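Local atomic coordinates of DNA replication protein DnaC (PDB entry 3ECC), a protein that acts as a helicase loader in the initiation of bacterial DNA replication and probably binds ATP through a P-loop NTPase domain. Residues Tyr4-Leu9 against Thr52-Ala57; Gly38-Val44 against Met173-Ile179; Val98-Pro102 against Leu133-Ile137; Thr139-Ser143 against Asp157-Arg161. One frame throughout, in Å; residues are numbered along the deposited sequence.

Contacts 1 and 2 meet over the helix that follows the P-loop: Leu54 of helix 51-65 packs by its CD1 on Ile179 CD1 at 3.8 Å, and its CB lies 3.9 Å from Phe43 CE1. Contact 1 holds the nucleotide directly, while contact 2 pairs two strands of the sheet behind it. Contact 4 reaches the same site from strand 136-141, the side chain of Asn141 about 4 Å from the bound beryllium trifluoride at their nearest atoms. Contacts 3 and 4 use the two ends of that strand, their centres about 21 Å apart. Contact 3 is remote from the nucleotide and borders contact 2 through Asn174, whose ND2 reaches Thr136 O at 2.8 Å.

Contact 1 (Tyr4-Leu9 against Thr52-Ala57); sequences YWNANL and THLAVA. With MG (magnesium ion), chain C; ADP (adenosine-5'-diphosphate), chain B.
The nucleotide pocket of this P-loop protein is lined on one side by Tyr4, which lies against Thr52 and His53 at the start of the helix after the Walker A loop, while Ala7 backs the His53 ring from the second shell. Tyr4 extends its ring across the side chain of Thr52 at about a right angle, CZ standing 3.5 Å from Thr52 CG2, and its OH donates in the ring plane to ADP O2A at 2.7 Å. The two branches of Thr52 divide the work: CG2, anti to the backbone N, meets the tyrosine, while OG1 binds the magnesium ion at 1.8 Å and is also hydrogen-bonded to Asp107. His53 gives its backbone N to ADP O1A (2.8 Å). With CG anti to the backbone N (chi1 -171°), its imidazole is carried to the ribose, where ND1 and ADP O2' are hydrogen-bonded at 2.8 Å. Ala7 CB sits over one face of that ring, 3.9 Å from its centroid and only 10° off the normal, a CH-pi contact opposite the face approached by the adenine. A type I turn, Tyr4 to Ala7, brings both residues to bear. Beyond it Ala7 O receives a CA-H...O contact from Ala57 CA at 3.5 Å, and Leu9 CD2 touches Ala57 CB at 3.8 Å. Leu9 and Leu54 both pack on helix 17-31, Val56 and Thr52 touch Phe72 of strand 71-74, and the ring of Tyr12 meets that of His53.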
loop_
_atom_site.group_PDB
_atom_site.type_symbol
_atom_site.label_atom_id
_atom_site.label_comp_id
_atom_site.label_asym_id
_atom_site.label_seq_id
_atom_site.Cartn_x
_atom_site.Cartn_y
_atom_site.Cartn_z
ATOM N N TYR A 4 -4.627 -0.769 15.121
ATOM C CA TYR A 4 -3.509 -1.688 14.943
ATOM C C TYR A 4 -2.305 -1.297 15.810
ATOM O O TYR A 4 -1.154 -1.477 15.403
ATOM C CB TYR A 4 -3.092 -1.752 13.468
ATOM C CG TYR A 4 -4.228 -2.008 12.492
ATOM C CD1 TYR A 4 -4.580 -3.305 12.122
ATOM C CD2 TYR A 4 -4.943 -0.950 11.931
ATOM C CE1 TYR A 4 -5.617 -3.542 11.223
ATOM C CE2 TYR A 4 -5.990 -1.180 11.040
ATOM C CZ TYR A 4 -6.312 -2.478 10.684
ATOM O OH TYR A 4 -7.337 -2.719 9.798
ATOM N N TRP A 5 -2.575 -0.757 17.002
ATOM C CA TRP A 5 -1.511 -0.383 17.946
ATOM C C TRP A 5 -0.594 -1.575 18.196
ATOM O O TRP A 5 0.591 -1.415 18.517
ATOM C CB TRP A 5 -2.110 0.095 19.277
ATOM C CG TRP A 5 -2.830 -0.985 20.039
ATOM C CD1 TRP A 5 -4.148 -1.327 19.929
ATOM C CD2 TRP A 5 -2.265 -1.872 21.011
ATOM N NE1 TRP A 5 -4.439 -2.370 20.773
ATOM C CE2 TRP A 5 -3.301 -2.723 21.450
ATOM C CE3 TRP A 5 -0.983 -2.035 21.551
ATOM C CZ2 TRP A 5 -3.093 -3.719 22.402
ATOM C CZ3 TRP A 5 -0.782 -3.022 22.502
ATOM C CH2 TRP A 5 -1.830 -3.855 22.911
ATOM N N ASN A 6 -1.169 -2.766 18.045
ATOM C CA ASN A 6 -0.527 -4.024 18.391
ATOM C C ASN A 6 -0.043 -4.786 17.164
ATOM O O ASN A 6 0.402 -5.929 17.272
ATOM C CB ASN A 6 -1.519 -4.907 19.136
ATOM C CG ASN A 6 -2.632 -5.429 18.225
ATOM O OD1 ASN A 6 -3.469 -4.659 17.731
ATOM N ND2 ASN A 6 -2.623 -6.739 17.974
ATOM N N ALA A 7 -0.153 -4.169 15.994
ATOM C CA ALA A 7 0.251 -4.827 14.756
ATOM C C ALA A 7 1.767 -4.853 14.598
ATOM O O ALA A 7 2.362 -3.945 14.015
ATOM C CB ALA A 7 -0.404 -4.172 13.554
ATOM N N ASN A 8 2.378 -5.893 15.155
ATOM C CA ASN A 8 3.800 -6.147 15.012
ATOM C C ASN A 8 4.021 -7.385 14.163
ATOM O O ASN A 8 3.154 -8.262 14.093
ATOM C CB ASN A 8 4.431 -6.383 16.380
ATOM C CG ASN A 8 4.453 -5.143 17.229
ATOM O OD1 ASN A 8 5.474 -4.455 17.309
ATOM N ND2 ASN A 8 3.329 -4.841 17.876
ATOM N N LEU A 9 5.188 -7.469 13.531
ATOM C CA LEU A 9 5.585 -8.698 12.854
ATOM C C LEU A 9 5.797 -9.807 13.876
ATOM O O LEU A 9 6.161 -10.930 13.528
ATOM C CB LEU A 9 6.856 -8.487 12.027
ATOM C CG LEU A 9 6.722 -7.848 10.640
ATOM C CD1 LEU A 9 8.081 -7.819 9.976
ATOM C CD2 LEU A 9 5.709 -8.575 9.764
ATOM N N THR A 52 -4.079 -4.945 5.979
ATOM C CA THR A 52 -3.711 -3.718 6.680
ATOM C C THR A 52 -2.818 -4.036 7.876
ATOM O O THR A 52 -1.898 -3.284 8.195
ATOM C CB THR A 52 -4.950 -2.960 7.158
ATOM O OG1 THR A 52 -5.857 -2.788 6.056
ATOM C CG2 THR A 52 -4.569 -1.594 7.729
ATOM N N HIS A 53 -3.089 -5.167 8.521
ATOM C CA HIS A 53 -2.288 -5.608 9.657
ATOM C C HIS A 53 -0.813 -5.712 9.266
ATOM O O HIS A 53 0.064 -5.161 9.941
ATOM C CB HIS A 53 -2.794 -6.958 10.191
ATOM C CG HIS A 53 -2.166 -7.363 11.485
ATOM N ND1 HIS A 53 -2.799 -7.210 12.699
ATOM C CD2 HIS A 53 -0.948 -7.889 11.760
ATOM C CE1 HIS A 53 -2.007 -7.644 13.664
ATOM N NE2 HIS A 53 -0.876 -8.056 13.122
ATOM N N LEU A 54 -0.547 -6.413 8.167
ATOM C CA LEU A 54 0.822 -6.655 7.717
ATOM C C LEU A 54 1.483 -5.406 7.157
ATOM O O LEU A 54 2.696 -5.248 7.270
ATOM C CB LEU A 54 0.867 -7.784 6.686
ATOM C CG LEU A 54 0.697 -9.168 7.298
ATOM C CD1 LEU A 54 0.529 -10.221 6.228
ATOM C CD2 LEU A 54 1.887 -9.477 8.197
ATOM N N ALA A 55 0.679 -4.526 6.560
ATOM C CA ALA A 55 1.149 -3.227 6.072
ATOM C C ALA A 55 1.624 -2.312 7.206
ATOM O O ALA A 55 2.611 -1.598 7.057
ATOM C CB ALA A 55 0.058 -2.542 5.271
ATOM N N VAL A 56 0.908 -2.325 8.330
ATOM C CA VAL A 56 1.291 -1.508 9.479
ATOM C C VAL A 56 2.501 -2.137 10.171
ATOM O O VAL A 56 3.431 -1.433 10.594
ATOM C CB VAL A 56 0.124 -1.323 10.473
ATOM C CG1 VAL A 56 0.582 -0.534 11.694
ATOM C CG2 VAL A 56 -1.036 -0.606 9.801
ATOM N N ALA A 57 2.496 -3.470 10.249
ATOM C CA ALA A 57 3.634 -4.232 10.765
ATOM C C ALA A 57 4.913 -3.919 9.992
ATOM O O ALA A 57 5.952 -3.619 10.593
ATOM C CB ALA A 57 3.339 -5.729 10.721
HETATM MG MG MG C . -7.370 -3.427 5.257
HETATM P PB ADP B . -7.728 -6.463 5.874
HETATM O O1B ADP B . -6.857 -5.225 5.987
HETATM O O2B ADP B . -7.286 -7.433 4.810
HETATM O O3B ADP B . -9.203 -6.172 5.857
HETATM P PA ADP B . -7.169 -6.447 8.633
HETATM O O1A ADP B . -5.687 -6.170 8.679
HETATM O O2A ADP B . -7.936 -5.151 8.836
HETATM O O3A ADP B . -7.529 -7.226 7.260
HETATM O "O5'" ADP B . -7.584 -7.551 9.729
HETATM C "C5'" ADP B . -8.778 -7.471 10.500
HETATM C "C4'" ADP B . -8.444 -7.644 11.976
HETATM O "O4'" ADP B . -7.881 -8.940 12.182
HETATM C "C3'" ADP B . -7.402 -6.641 12.427
HETATM O "O3'" ADP B . -7.841 -6.067 13.648
HETATM C "C2'" ADP B . -6.120 -7.440 12.607
HETATM O "O2'" ADP B . -5.406 -7.006 13.748
HETATM C "C1'" ADP B . -6.599 -8.855 12.813
HETATM N N9 ADP B . -5.683 -9.882 12.247
HETATM C C8 ADP B . -5.625 -10.301 10.965
HETATM N N7 ADP B . -4.689 -11.277 10.810
HETATM C C5 ADP B . -4.146 -11.509 12.012
HETATM C C6 ADP B . -3.100 -12.410 12.571
HETATM N N6 ADP B . -2.431 -13.302 11.803
HETATM N N1 ADP B . -2.839 -12.328 13.883
HETATM C C2 ADP B . -3.493 -11.466 14.688
HETATM N N3 ADP B . -4.448 -10.624 14.250
HETATM C C4 ADP B . -4.808 -10.598 12.957
#

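Contact 2 (Gly38-Val44 against Met173-Ile179); sequences GKGLTFV and MNELLVI
Thr42 is bonded to its partner strand on both sides of its own residue: its N donates to Glu175 O at 3.0 Å, and its O receives Leu177 N at 2.9 Å, almost in line with the carbonyl bond (170°). The same parallel pattern runs from Gly40 O, which takes Glu175 N at 3.3 Å, to Val44 O, which accepts Ile179 N at 3.0 Å; the bonds from Gly40 N to Met173 O and from Val44 N to Leu177 O are weak. On the face carrying Thr42 and Val44, Asn174 crosses Thr42 at about a right angle and donates ND2 to Thr42 OG1 at 3.0 Å, the hydroxyl lying almost in the amide plane. That ND2 also bonds Thr136 O on strand 136-141, so one amide group spans three strands. Farther along this face Leu176 CD1 leans on Val44 CG2 at 3.5 Å. On the face of Leu41, Phe43 and Leu177 the contacts are apolar: Phe43 and Leu177 point the same way side by side, and Phe43 CD1 meets Ile179 CD1 at 3.8 Å. Leu54 packs on both, and Lys51 on Phe43. Helix 17-31 covers Leu41 and Leu177, while Leu41 and Phe43 pair through their backbones with strand 136-141. Strand 40-45 leads into the P-loop and 174-178 forms the sheet edge beyond it, the 5-1-4-3-2 strand order of AAA+ ATPases.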
loop_
_atom_site.group_PDB
_atom_site.type_symbol
_atom_site.label_atom_id
_atom_site.label_comp_id
_atom_site.label_asym_id
_atom_site.label_seq_id
_atom_site.Cartn_x
_atom_site.Cartn_y
_atom_site.Cartn_z
ATOM N N GLY A 38 13.343 2.158 -3.950
ATOM C CA GLY A 38 11.934 2.374 -4.245
ATOM C C GLY A 38 11.145 1.110 -4.523
ATOM O O GLY A 38 10.330 1.064 -5.439
ATOM N N LYS A 39 11.409 0.066 -3.752
ATOM C CA LYS A 39 10.629 -1.157 -3.867
ATOM C C LYS A 39 9.638 -1.213 -2.728
ATOM O O LYS A 39 9.957 -0.842 -1.602
ATOM C CB LYS A 39 11.525 -2.392 -3.832
ATOM C CG LYS A 39 12.403 -2.573 -5.067
ATOM C CD LYS A 39 12.996 -3.980 -5.131
ATOM C CE LYS A 39 13.970 -4.211 -3.997
ATOM N NZ LYS A 39 14.418 -5.628 -3.907
ATOM N N GLY A 40 8.432 -1.671 -3.025
ATOM C CA GLY A 40 7.425 -1.831 -1.999
ATOM C C GLY A 40 6.798 -3.200 -2.061
ATOM O O GLY A 40 7.326 -4.104 -2.705
ATOM N N LEU A 41 5.662 -3.348 -1.386
ATOM C CA LEU A 41 4.892 -4.578 -1.423
ATOM C C LEU A 41 3.447 -4.251 -1.723
ATOM O O LEU A 41 2.964 -3.171 -1.395
ATOM C CB LEU A 41 4.981 -5.316 -0.085
ATOM C CG LEU A 41 6.374 -5.586 0.497
ATOM C CD1 LEU A 41 6.273 -5.952 1.971
ATOM C CD2 LEU A 41 7.111 -6.676 -0.292
ATOM N N THR A 42 2.762 -5.198 -2.353
ATOM C CA THR A 42 1.354 -5.066 -2.657
ATOM C C THR A 42 0.580 -6.241 -2.071
ATOM O O THR A 42 0.825 -7.396 -2.412
ATOM C CB THR A 42 1.121 -4.988 -4.170
ATOM O OG1 THR A 42 1.932 -3.940 -4.724
ATOM C CG2 THR A 42 -0.348 -4.712 -4.476
ATOM N N PHE A 43 -0.351 -5.933 -1.176
ATOM C CA PHE A 43 -1.154 -6.950 -0.508
ATOM C C PHE A 43 -2.545 -6.999 -1.117
ATOM O O PHE A 43 -3.279 -6.010 -1.102
ATOM C CB PHE A 43 -1.277 -6.642 0.984
ATOM C CG PHE A 43 0.029 -6.627 1.714
ATOM C CD1 PHE A 43 0.561 -7.798 2.229
ATOM C CD2 PHE A 43 0.715 -5.438 1.901
ATOM C CE1 PHE A 43 1.755 -7.788 2.914
ATOM C CE2 PHE A 43 1.918 -5.414 2.590
ATOM C CZ PHE A 43 2.439 -6.589 3.100
ATOM N N VAL A 44 -2.901 -8.158 -1.654
ATOM C CA VAL A 44 -4.187 -8.351 -2.294
ATOM C C VAL A 44 -4.959 -9.416 -1.529
ATOM O O VAL A 44 -4.363 -10.276 -0.891
ATOM C CB VAL A 44 -4.004 -8.787 -3.764
ATOM C CG1 VAL A 44 -5.300 -8.629 -4.537
ATOM C CG2 VAL A 44 -2.917 -7.961 -4.425
ATOM N N MET A 173 7.252 -1.747 -9.545
ATOM C CA MET A 173 7.917 -1.339 -8.304
ATOM C C MET A 173 7.692 -2.282 -7.115
ATOM O O MET A 173 8.552 -2.403 -6.241
ATOM C CB MET A 173 7.531 0.100 -7.928
ATOM C CG MET A 173 8.273 1.178 -8.751
ATOM S SD MET A 173 9.887 1.775 -8.092
ATOM C CE MET A 173 9.385 3.202 -7.120
ATOM N N ASN A 174 6.551 -2.956 -7.093
ATOM C CA ASN A 174 6.188 -3.774 -5.945
ATOM C C ASN A 174 6.200 -5.271 -6.213
ATOM O O ASN A 174 6.044 -5.713 -7.350
ATOM C CB ASN A 174 4.828 -3.338 -5.387
ATOM C CG ASN A 174 4.914 -2.052 -4.605
ATOM O OD1 ASN A 174 5.949 -1.388 -4.594
ATOM N ND2 ASN A 174 3.828 -1.695 -3.936
ATOM N N GLU A 175 6.402 -6.049 -5.155
ATOM C CA GLU A 175 6.196 -7.483 -5.224
ATOM C C GLU A 175 4.782 -7.821 -4.755
ATOM O O GLU A 175 4.310 -7.289 -3.751
ATOM C CB GLU A 175 7.230 -8.210 -4.369
ATOM C CG GLU A 175 7.720 -9.507 -4.991
ATOM C CD GLU A 175 8.165 -10.513 -3.951
ATOM O OE1 GLU A 175 9.039 -10.160 -3.122
ATOM O OE2 GLU A 175 7.638 -11.649 -3.960
ATOM N N LEU A 176 4.106 -8.700 -5.488
ATOM C CA LEU A 176 2.723 -9.044 -5.172
ATOM C C LEU A 176 2.642 -10.183 -4.159
ATOM O O LEU A 176 3.272 -11.224 -4.330
ATOM C CB LEU A 176 1.949 -9.407 -6.443
ATOM C CG LEU A 176 0.418 -9.441 -6.337
ATOM C CD1 LEU A 176 -0.184 -8.053 -6.601
ATOM C CD2 LEU A 176 -0.176 -10.485 -7.288
ATOM N N LEU A 177 1.851 -9.980 -3.112
ATOM C CA LEU A 177 1.623 -11.017 -2.112
ATOM C C LEU A 177 0.133 -11.261 -1.898
ATOM O O LEU A 177 -0.548 -10.484 -1.235
ATOM C CB LEU A 177 2.297 -10.653 -0.783
ATOM C CG LEU A 177 3.833 -10.725 -0.713
ATOM C CD1 LEU A 177 4.346 -9.981 0.511
ATOM C CD2 LEU A 177 4.343 -12.167 -0.713
ATOM N N VAL A 178 -0.378 -12.343 -2.465
ATOM C CA VAL A 178 -1.774 -12.668 -2.267
ATOM C C VAL A 178 -1.999 -13.334 -0.925
ATOM O O VAL A 178 -1.246 -14.221 -0.522
ATOM C CB VAL A 178 -2.315 -13.552 -3.371
ATOM C CG1 VAL A 178 -3.796 -13.773 -3.169
ATOM C CG2 VAL A 178 -2.063 -12.898 -4.704
ATOM N N ILE A 179 -3.039 -12.889 -0.228
ATOM C CA ILE A 179 -3.374 -13.412 1.086
ATOM C C ILE A 179 -4.775 -13.994 1.063
ATOM O O ILE A 179 -5.736 -13.316 0.695
ATOM C CB ILE A 179 -3.270 -12.317 2.148
ATOM C CG1 ILE A 179 -1.863 -11.737 2.143
ATOM C CG2 ILE A 179 -3.625 -12.859 3.516
ATOM C CD1 ILE A 179 -1.683 -10.667 3.140
HETATM O O HOH W 1 7.572 1.167 -3.960
#

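Contact 3 (Val98-Pro102 against Leu133-Ile137); sequences VLNSP and LKSTI
Lys134 and Ser135 reach across to the carbonyls of Leu99 to Pro102 at the end of the parallel sheet where two neighbouring strands, 104-107 and 136-141, begin; helix 116-131 makes the beta-alpha-beta crossover between them. Lys134 leaves its backbone with CG beside its own N and then bends sharply at chi2 (-88°), which lays the methylenes over the chain just past helix 93-99. CG comes within 3.9 Å of Leu99 O, CD within 3.5 Å of Ser101 O, and from there the nearly straight remainder carries NZ to Asn100 O, a weak bond of 3.3 Å. The amine thus approaches a backbone oxygen, while the Asn100 side chain has its own partner, OD1 bonding Tyr128 OH of helix 116-131. Arg129 of that helix joins the two segments, with NH2 bonded to both Ser101 O and Ser135 O. Ser135 holds its OG between the backbone N and the carbonyl carbon (chi1 35°), where the hydroxyl faces the first segment. From this position OG donates to Pro102 O at 2.7 Å, almost straight off the carbonyl, 174° at the oxygen.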
loop_
_atom_site.group_PDB
_atom_site.type_symbol
_atom_site.label_atom_id
_atom_site.label_comp_id
_atom_site.label_asym_id
_atom_site.label_seq_id
_atom_site.Cartn_x
_atom_site.Cartn_y
_atom_site.Cartn_z
ATOM N N VAL A 98 4.265 13.812 1.653
ATOM C CA VAL A 98 3.642 12.580 1.179
ATOM C C VAL A 98 4.371 12.035 -0.047
ATOM O O VAL A 98 4.819 10.889 -0.043
ATOM C CB VAL A 98 2.136 12.774 0.860
ATOM C CG1 VAL A 98 1.588 11.571 0.103
ATOM C CG2 VAL A 98 1.348 13.002 2.136
ATOM N N LEU A 99 4.519 12.868 -1.076
ATOM C CA LEU A 99 5.186 12.456 -2.314
ATOM C C LEU A 99 6.640 12.046 -2.085
ATOM O O LEU A 99 7.089 11.033 -2.605
ATOM C CB LEU A 99 5.124 13.571 -3.369
ATOM C CG LEU A 99 3.786 13.925 -4.029
ATOM C CD1 LEU A 99 3.940 15.174 -4.886
ATOM C CD2 LEU A 99 3.223 12.765 -4.846
ATOM N N ASN A 100 7.364 12.827 -1.290
ATOM C CA ASN A 100 8.788 12.580 -1.070
ATOM C C ASN A 100 9.090 11.666 0.117
ATOM O O ASN A 100 10.245 11.484 0.486
ATOM C CB ASN A 100 9.551 13.908 -0.959
ATOM C CG ASN A 100 9.702 14.607 -2.308
ATOM O OD1 ASN A 100 10.055 13.979 -3.308
ATOM N ND2 ASN A 100 9.443 15.913 -2.337
ATOM N N SER A 101 8.047 11.081 0.693
ATOM C CA SER A 101 8.202 10.179 1.824
ATOM C C SER A 101 8.970 8.911 1.451
ATOM O O SER A 101 8.725 8.309 0.406
ATOM C CB SER A 101 6.841 9.804 2.398
ATOM O OG SER A 101 6.996 9.090 3.610
ATOM N N PRO A 102 9.891 8.489 2.333
ATOM C CA PRO A 102 10.702 7.286 2.126
ATOM C C PRO A 102 9.873 6.004 2.109
ATOM O O PRO A 102 10.197 5.072 1.374
ATOM C CB PRO A 102 11.657 7.293 3.329
ATOM C CG PRO A 102 10.994 8.167 4.345
ATOM C CD PRO A 102 10.292 9.216 3.552
ATOM N N LEU A 133 11.744 6.650 -7.446
ATOM C CA LEU A 133 12.121 5.471 -6.661
ATOM C C LEU A 133 11.759 5.613 -5.194
ATOM O O LEU A 133 12.581 5.412 -4.306
ATOM C CB LEU A 133 13.613 5.141 -6.831
ATOM C CG LEU A 133 14.128 4.926 -8.259
ATOM C CD1 LEU A 133 15.635 4.832 -8.276
ATOM C CD2 LEU A 133 13.507 3.704 -8.909
ATOM N N LYS A 134 10.510 5.950 -4.942
ATOM C CA LYS A 134 10.045 6.115 -3.586
ATOM C C LYS A 134 9.216 4.893 -3.203
ATOM O O LYS A 134 8.147 4.667 -3.753
ATOM C CB LYS A 134 9.232 7.400 -3.478
ATOM C CG LYS A 134 10.050 8.676 -3.680
ATOM C CD LYS A 134 10.646 9.170 -2.380
ATOM C CE LYS A 134 11.752 10.170 -2.617
ATOM N NZ LYS A 134 12.605 10.258 -1.401
ATOM N N SER A 135 9.736 4.090 -2.282
ATOM C CA SER A 135 9.109 2.816 -1.916
ATOM C C SER A 135 7.743 3.024 -1.301
ATOM O O SER A 135 7.563 3.868 -0.424
ATOM C CB SER A 135 9.996 2.018 -0.966
ATOM O OG SER A 135 10.690 2.886 -0.081
ATOM N N THR A 136 6.778 2.245 -1.775
ATOM C CA THR A 136 5.393 2.435 -1.394
ATOM C C THR A 136 4.665 1.104 -1.251
ATOM O O THR A 136 4.730 0.243 -2.133
ATOM C CB THR A 136 4.645 3.377 -2.383
ATOM O OG1 THR A 136 3.243 3.088 -2.358
ATOM C CG2 THR A 136 5.153 3.195 -3.798
ATOM N N ILE A 137 3.981 0.940 -0.124
ATOM C CA ILE A 137 3.248 -0.283 0.158
ATOM C C ILE A 137 1.754 -0.073 -0.040
ATOM O O ILE A 137 1.204 0.957 0.338
ATOM C CB ILE A 137 3.536 -0.793 1.582
ATOM C CG1 ILE A 137 5.042 -1.024 1.761
ATOM C CG2 ILE A 137 2.742 -2.070 1.866
ATOM C CD1 ILE A 137 5.486 -1.212 3.207
#

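Contact 4 (Thr139-Ser143 against Asp157-Arg161); sequences TTNYS and DLASR
Tyr142 and Asp157 mark the nearest backbone approach, their CA atoms 7.6 Å apart, just past strand 139-141, which runs almost at a right angle (94°) to the weakly bonded helix 157-161. The segment axes come no closer than 10.4 Å, so side chains from the helix must span the gap. Arg161 does so with an extended chain from CG to NE, its NH2 reaching Asn141 O at 2.7 Å; that oxygen lies at the edge of the guanidinium near its plane, but the bond is weak, bent to 120° at the hydrogen. NH1 turns back within its own helix to Asp157 OD2 at 2.8 Å, a salt bridge whose hydrogen bond is weak. That carboxylate points at the strand's end: OD2 lies 4.0 Å from Tyr142 CD1, at the edge of the ring, with the ring and carboxylate planes 72° apart, and it also receives a weak, long bond from Ser143 OG at 3.5 Å. Deeper in, Leu158 CD2 comes 3.4 Å from Thr140 OG1, the hydroxyl being carried there by a chi1 that sets it opposite the backbone N. Thr140 pairs through its backbone with Phe43 of strand 40-45, and Leu158 continues onto Val167 of helix 164-173. Asn141 lies in the beryllium trifluoride pocket, a position on this strand consistent with the sensor 1 residue of AAA+ proteins. Its main-chain oxygen is thus weakly joined through one guanidinium to a carboxylate on helix 153-162, a polar link that may help tie the end of the strand beside the phosphate site to that helix.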
loop_
_atom_site.group_PDB
_atom_site.type_symbol
_atom_site.label_atom_id
_atom_site.label_comp_id
_atom_site.label_asym_id
_atom_site.label_seq_id
_atom_site.Cartn_x
_atom_site.Cartn_y
_atom_site.Cartn_z
ATOM N N THR A 139 -2.264 -1.910 0.029
ATOM C CA THR A 139 -3.207 -3.000 0.267
ATOM C C THR A 139 -4.457 -2.739 -0.546
ATOM O O THR A 139 -4.920 -1.601 -0.646
ATOM C CB THR A 139 -3.572 -3.183 1.760
ATOM O OG1 THR A 139 -4.507 -2.176 2.168
ATOM C CG2 THR A 139 -2.331 -3.111 2.633
ATOM N N THR A 140 -4.990 -3.790 -1.150
ATOM C CA THR A 140 -6.100 -3.639 -2.065
ATOM C C THR A 140 -7.045 -4.834 -2.003
ATOM O O THR A 140 -6.655 -5.943 -1.619
ATOM C CB THR A 140 -5.607 -3.407 -3.528
ATOM O OG1 THR A 140 -6.727 -3.137 -4.379
ATOM C CG2 THR A 140 -4.837 -4.622 -4.050
ATOM N N ASN A 141 -8.289 -4.602 -2.393
ATOM C CA ASN A 141 -9.274 -5.659 -2.418
ATOM C C ASN A 141 -9.327 -6.420 -3.739
ATOM O O ASN A 141 -9.300 -5.822 -4.809
ATOM C CB ASN A 141 -10.638 -5.092 -2.093
ATOM C CG ASN A 141 -11.210 -5.694 -0.853
ATOM O OD1 ASN A 141 -11.489 -6.890 -0.807
ATOM N ND2 ASN A 141 -11.366 -4.881 0.182
ATOM N N TYR A 142 -9.401 -7.744 -3.650
ATOM C CA TYR A 142 -9.646 -8.577 -4.822
ATOM C C TYR A 142 -11.004 -9.267 -4.719
ATOM O O TYR A 142 -11.274 -9.992 -3.751
ATOM C CB TYR A 142 -8.534 -9.609 -5.013
ATOM C CG TYR A 142 -8.625 -10.372 -6.324
ATOM C CD1 TYR A 142 -8.889 -9.709 -7.529
ATOM C CD2 TYR A 142 -8.421 -11.751 -6.365
ATOM C CE1 TYR A 142 -8.978 -10.410 -8.734
ATOM C CE2 TYR A 142 -8.495 -12.459 -7.567
ATOM C CZ TYR A 142 -8.774 -11.785 -8.746
ATOM O OH TYR A 142 -8.846 -12.485 -9.938
ATOM N N SER A 143 -11.855 -9.024 -5.720
ATOM C CA SER A 143 -13.240 -9.516 -5.731
ATOM C C SER A 143 -13.365 -11.023 -6.030
ATOM O O SER A 143 -13.455 -11.840 -5.102
ATOM C CB SER A 143 -14.101 -8.691 -6.705
ATOM O OG SER A 143 -13.492 -8.587 -7.985
ATOM N N ASP A 157 -8.629 -6.174 -12.879
ATOM C CA ASP A 157 -9.629 -5.740 -11.912
ATOM C C ASP A 157 -9.192 -4.442 -11.239
ATOM O O ASP A 157 -9.995 -3.537 -11.044
ATOM C CB ASP A 157 -9.856 -6.830 -10.868
ATOM C CG ASP A 157 -11.049 -6.551 -9.975
ATOM O OD1 ASP A 157 -12.188 -6.441 -10.485
ATOM O OD2 ASP A 157 -10.846 -6.483 -8.746
ATOM N N LEU A 158 -7.910 -4.358 -10.892
ATOM C CA LEU A 158 -7.314 -3.120 -10.394
ATOM C C LEU A 158 -7.275 -2.017 -11.438
ATOM O O LEU A 158 -7.530 -0.855 -11.132
ATOM C CB LEU A 158 -5.891 -3.376 -9.895
ATOM C CG LEU A 158 -5.615 -3.290 -8.394
ATOM C CD1 LEU A 158 -5.726 -1.839 -7.886
ATOM C CD2 LEU A 158 -6.522 -4.245 -7.608
ATOM N N ALA A 159 -6.944 -2.392 -12.670
ATOM C CA ALA A 159 -6.846 -1.444 -13.773
ATOM C C ALA A 159 -8.197 -0.862 -14.155
ATOM O O ALA A 159 -8.267 0.223 -14.729
ATOM C CB ALA A 159 -6.205 -2.102 -14.978
ATOM N N SER A 160 -9.268 -1.586 -13.840
ATOM C CA SER A 160 -10.615 -1.137 -14.171
ATOM C C SER A 160 -10.977 0.136 -13.414
ATOM O O SER A 160 -11.685 0.996 -13.938
ATOM C CB SER A 160 -11.634 -2.238 -13.881
ATOM O OG SER A 160 -11.658 -2.551 -12.502
ATOM N N ARG A 161 -10.479 0.253 -12.185
ATOM C CA ARG A 161 -10.813 1.386 -11.328
ATOM C C ARG A 161 -9.685 2.399 -11.168
ATOM O O ARG A 161 -9.882 3.459 -10.579
ATOM C CB ARG A 161 -11.299 0.904 -9.957
ATOM C CG ARG A 161 -10.528 -0.272 -9.386
ATOM C CD ARG A 161 -11.329 -0.986 -8.294
ATOM N NE ARG A 161 -10.478 -1.837 -7.453
ATOM C CZ ARG A 161 -10.561 -3.168 -7.382
ATOM N NH1 ARG A 161 -11.475 -3.824 -8.092
ATOM N NH2 ARG A 161 -9.728 -3.843 -6.595
#